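Local atomic coordinates of amide synthase (Vibrio cholerae, PDB entry 1L5A), a protein that probably catalyses amide bond formation as a free-standing condensation enzyme of the nonribosomal peptide synthetase type in vibriobactin biosynthesis. Residues A253-P259 with Y328-I334. Residues are numbered along the deposited sequence; the frame is centred on the assembly and turned at random.
Sequences APWLWLP and YFMSPFI
A single parallel beta bridge, Trp257 with Phe333, joins strand 255-260 to the start of strand 333-337 in this condensation-domain fold. Trp257 supplies both backbone groups: its N donates to Pro332 O at 2.8 Å, and its O accepts from Ile334 N at 2.9 Å, the first bond nearly straight. One residue thus bonds to the neighbours on both sides of its bridge partner, the mark of parallel pairing. The bridge uses the carbonyl of Pro332 and asks for no N-H there, so proline is tolerated; a cis peptide bond precedes it, just ahead of the strand, and its CD lies 3.4 Å from Trp255 O.

The Trp257 indole is the main side-chain element. With CG anti to its carbonyl carbon (chi1 -69°), it extends over residues 328-331, where Met330 CG sits 3.4 Å from the centroid of the six-membered ring, a CH-pi contact over one face. Met330 SD lies more obliquely, a Met-aromatic contact; the slim, unbranched methionine chain can cross so broad a ring closely. The backbone helps present it, since Met330 is the centre of an inverse gamma turn closed by Ser331 N to Phe329 O. Tyr328 CB approaches Trp257 CH2 at 3.8 Å, their rings inclined at 43°.

The bridge joins strands of two sheets: strand 255-260 pairs antiparallel with 277-282, whereas 333-337 is an outer strand of a four-stranded mixed sheet. Phe333 CG stands anti to its backbone N (chi1 -164°), carrying CD1 to 3.4 Å from Trp257 CB and placing Trp257 O over a ring face. Pro259 CB meets Phe333 CZ at 3.8 Å. Leu256 and Ile334, aliphatic residues suited to a buried interface, meet through CD2 and CG2 at 3.9 Å and both touch Cys242 on helix 234-249.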
loop_
_atom_site.group_PDB
_atom_site.type_symbol
_atom_site.label_atom_id
_atom_site.label_comp_id
_atom_site.label_asym_id
_atom_site.label_seq_id
_atom_site.Cartn_x
_atom_site.Cartn_y
_atom_site.Cartn_z
ATOM N N ALA A 253 19.310 0.377 31.664
ATOM C CA ALA A 253 17.987 0.485 31.066
ATOM C C ALA A 253 18.167 0.280 29.563
ATOM O O ALA A 253 18.583 1.178 28.838
ATOM C CB ALA A 253 17.384 1.856 31.356
ATOM N N PRO A 254 17.884 -0.929 29.079
ATOM C CA PRO A 254 18.047 -1.168 27.645
ATOM C C PRO A 254 16.953 -0.552 26.776
ATOM O O PRO A 254 17.130 -0.403 25.571
ATOM C CB PRO A 254 18.071 -2.695 27.554
ATOM C CG PRO A 254 17.190 -3.103 28.671
ATOM C CD PRO A 254 17.575 -2.177 29.795
ATOM N N TRP A 255 15.831 -0.180 27.378
ATOM C CA TRP A 255 14.747 0.383 26.596
ATOM C C TRP A 255 14.417 1.857 26.807
ATOM O O TRP A 255 14.587 2.395 27.904
ATOM C CB TRP A 255 13.498 -0.433 26.837
ATOM C CG TRP A 255 13.649 -1.882 26.506
ATOM C CD1 TRP A 255 13.899 -2.907 27.375
ATOM C CD2 TRP A 255 13.442 -2.484 25.223
ATOM N NE1 TRP A 255 13.839 -4.113 26.713
ATOM C CE2 TRP A 255 13.561 -3.880 25.391
ATOM C CE3 TRP A 255 13.160 -1.975 23.946
ATOM C CZ2 TRP A 255 13.402 -4.775 24.330
ATOM C CZ3 TRP A 255 13.004 -2.861 22.894
ATOM C CH2 TRP A 255 13.123 -4.248 23.094
ATOM N N LEU A 256 13.956 2.501 25.730
ATOM C CA LEU A 256 13.513 3.899 25.752
ATOM C C LEU A 256 12.121 3.833 25.144
ATOM O O LEU A 256 11.983 3.379 24.022
ATOM C CB LEU A 256 14.369 4.781 24.858
ATOM C CG LEU A 256 14.614 6.229 25.308
ATOM C CD1 LEU A 256 14.870 7.084 24.070
ATOM C CD2 LEU A 256 13.443 6.783 26.110
ATOM N N TRP A 257 11.092 4.272 25.864
ATOM C CA TRP A 257 9.744 4.217 25.326
ATOM C C TRP A 257 9.386 5.494 24.604
ATOM O O TRP A 257 9.755 6.589 25.040
ATOM C CB TRP A 257 8.728 3.934 26.422
ATOM C CG TRP A 257 8.811 2.542 26.986
ATOM C CD1 TRP A 257 9.704 2.081 27.912
ATOM C CD2 TRP A 257 7.970 1.430 26.650
ATOM N NE1 TRP A 257 9.468 0.751 28.175
ATOM C CE2 TRP A 257 8.413 0.325 27.415
ATOM C CE3 TRP A 257 6.886 1.259 25.775
ATOM C CZ2 TRP A 257 7.809 -0.935 27.338
ATOM C CZ3 TRP A 257 6.278 0.000 25.698
ATOM C CH2 TRP A 257 6.743 -1.079 26.477
ATOM N N LEU A 258 8.664 5.325 23.493
ATOM C CA LEU A 258 8.228 6.409 22.611
ATOM C C LEU A 258 6.746 6.380 22.334
ATOM O O LEU A 258 6.093 5.336 22.445
ATOM C CB LEU A 258 8.845 6.275 21.226
ATOM C CG LEU A 258 10.330 6.263 21.008
ATOM C CD1 LEU A 258 10.590 5.914 19.567
ATOM C CD2 LEU A 258 10.889 7.626 21.355
ATOM N N PRO A 259 6.195 7.535 21.955
ATOM C CA PRO A 259 4.774 7.530 21.648
ATOM C C PRO A 259 4.707 7.650 20.119
ATOM O O PRO A 259 5.254 8.605 19.553
ATOM C CB PRO A 259 4.256 8.783 22.365
ATOM C CG PRO A 259 5.354 9.742 22.171
ATOM C CD PRO A 259 6.649 8.898 22.297
ATOM N N TYR A 328 3.183 -3.225 30.906
ATOM C CA TYR A 328 4.600 -2.884 30.883
ATOM C C TYR A 328 4.852 -1.556 31.581
ATOM O O TYR A 328 4.007 -0.633 31.546
ATOM C CB TYR A 328 5.108 -2.745 29.454
ATOM C CG TYR A 328 5.150 -4.029 28.661
ATOM C CD1 TYR A 328 4.589 -4.100 27.383
ATOM C CD2 TYR A 328 5.813 -5.150 29.149
ATOM C CE1 TYR A 328 4.699 -5.246 26.618
ATOM C CE2 TYR A 328 5.928 -6.297 28.393
ATOM C CZ TYR A 328 5.375 -6.340 27.132
ATOM O OH TYR A 328 5.522 -7.470 26.376
ATOM N N PHE A 329 6.029 -1.452 32.189
ATOM C CA PHE A 329 6.430 -0.221 32.847
ATOM C C PHE A 329 7.073 0.586 31.736
ATOM O O PHE A 329 8.239 0.388 31.409
ATOM C CB PHE A 329 7.441 -0.524 33.948
ATOM C CG PHE A 329 7.854 0.675 34.742
ATOM C CD1 PHE A 329 6.906 1.431 35.417
ATOM C CD2 PHE A 329 9.199 1.029 34.850
ATOM C CE1 PHE A 329 7.281 2.530 36.205
ATOM C CE2 PHE A 329 9.593 2.130 35.636
ATOM C CZ PHE A 329 8.626 2.883 36.318
ATOM N N MET A 330 6.316 1.492 31.126
ATOM C CA MET A 330 6.880 2.268 30.020
ATOM C C MET A 330 7.804 3.383 30.462
ATOM O O MET A 330 7.503 4.556 30.303
ATOM C CB MET A 330 5.756 2.800 29.133
ATOM C CG MET A 330 5.019 1.652 28.450
ATOM S SD MET A 330 3.364 2.021 27.863
ATOM C CE MET A 330 2.566 0.364 27.901
ATOM N N SER A 331 8.955 3.002 31.003
ATOM C CA SER A 331 9.931 3.981 31.452
ATOM C C SER A 331 11.336 3.437 31.264
ATOM O O SER A 331 11.566 2.252 31.409
ATOM C CB SER A 331 9.704 4.310 32.928
ATOM O OG SER A 331 10.567 5.354 33.335
ATOM N N PRO A 332 12.294 4.296 30.920
ATOM C CA PRO A 332 12.181 5.742 30.682
ATOM C C PRO A 332 11.366 6.064 29.412
ATOM O O PRO A 332 11.313 5.280 28.472
ATOM C CB PRO A 332 13.643 6.195 30.602
ATOM C CG PRO A 332 14.337 5.006 30.061
ATOM C CD PRO A 332 13.691 3.855 30.827
ATOM N N PHE A 333 10.754 7.237 29.391
ATOM C CA PHE A 333 9.880 7.635 28.297
ATOM C C PHE A 333 10.250 9.000 27.715
ATOM O O PHE A 333 10.577 9.928 28.459
ATOM C CB PHE A 333 8.451 7.684 28.843
ATOM C CG PHE A 333 7.387 7.700 27.792
ATOM C CD1 PHE A 333 6.722 6.529 27.448
ATOM C CD2 PHE A 333 7.042 8.886 27.146
ATOM C CE1 PHE A 333 5.717 6.542 26.467
ATOM C CE2 PHE A 333 6.042 8.905 26.166
ATOM C CZ PHE A 333 5.380 7.730 25.828
ATOM N N ILE A 334 10.205 9.129 26.389
ATOM C CA ILE A 334 10.514 10.418 25.777
ATOM C C ILE A 334 9.319 10.945 24.966
ATOM O O ILE A 334 8.597 10.196 24.322
ATOM C CB ILE A 334 11.815 10.342 24.925
ATOM C CG1 ILE A 334 12.178 11.731 24.410
ATOM C CG2 ILE A 334 11.644 9.384 23.772
ATOM C CD1 ILE A 334 13.546 11.810 23.811
#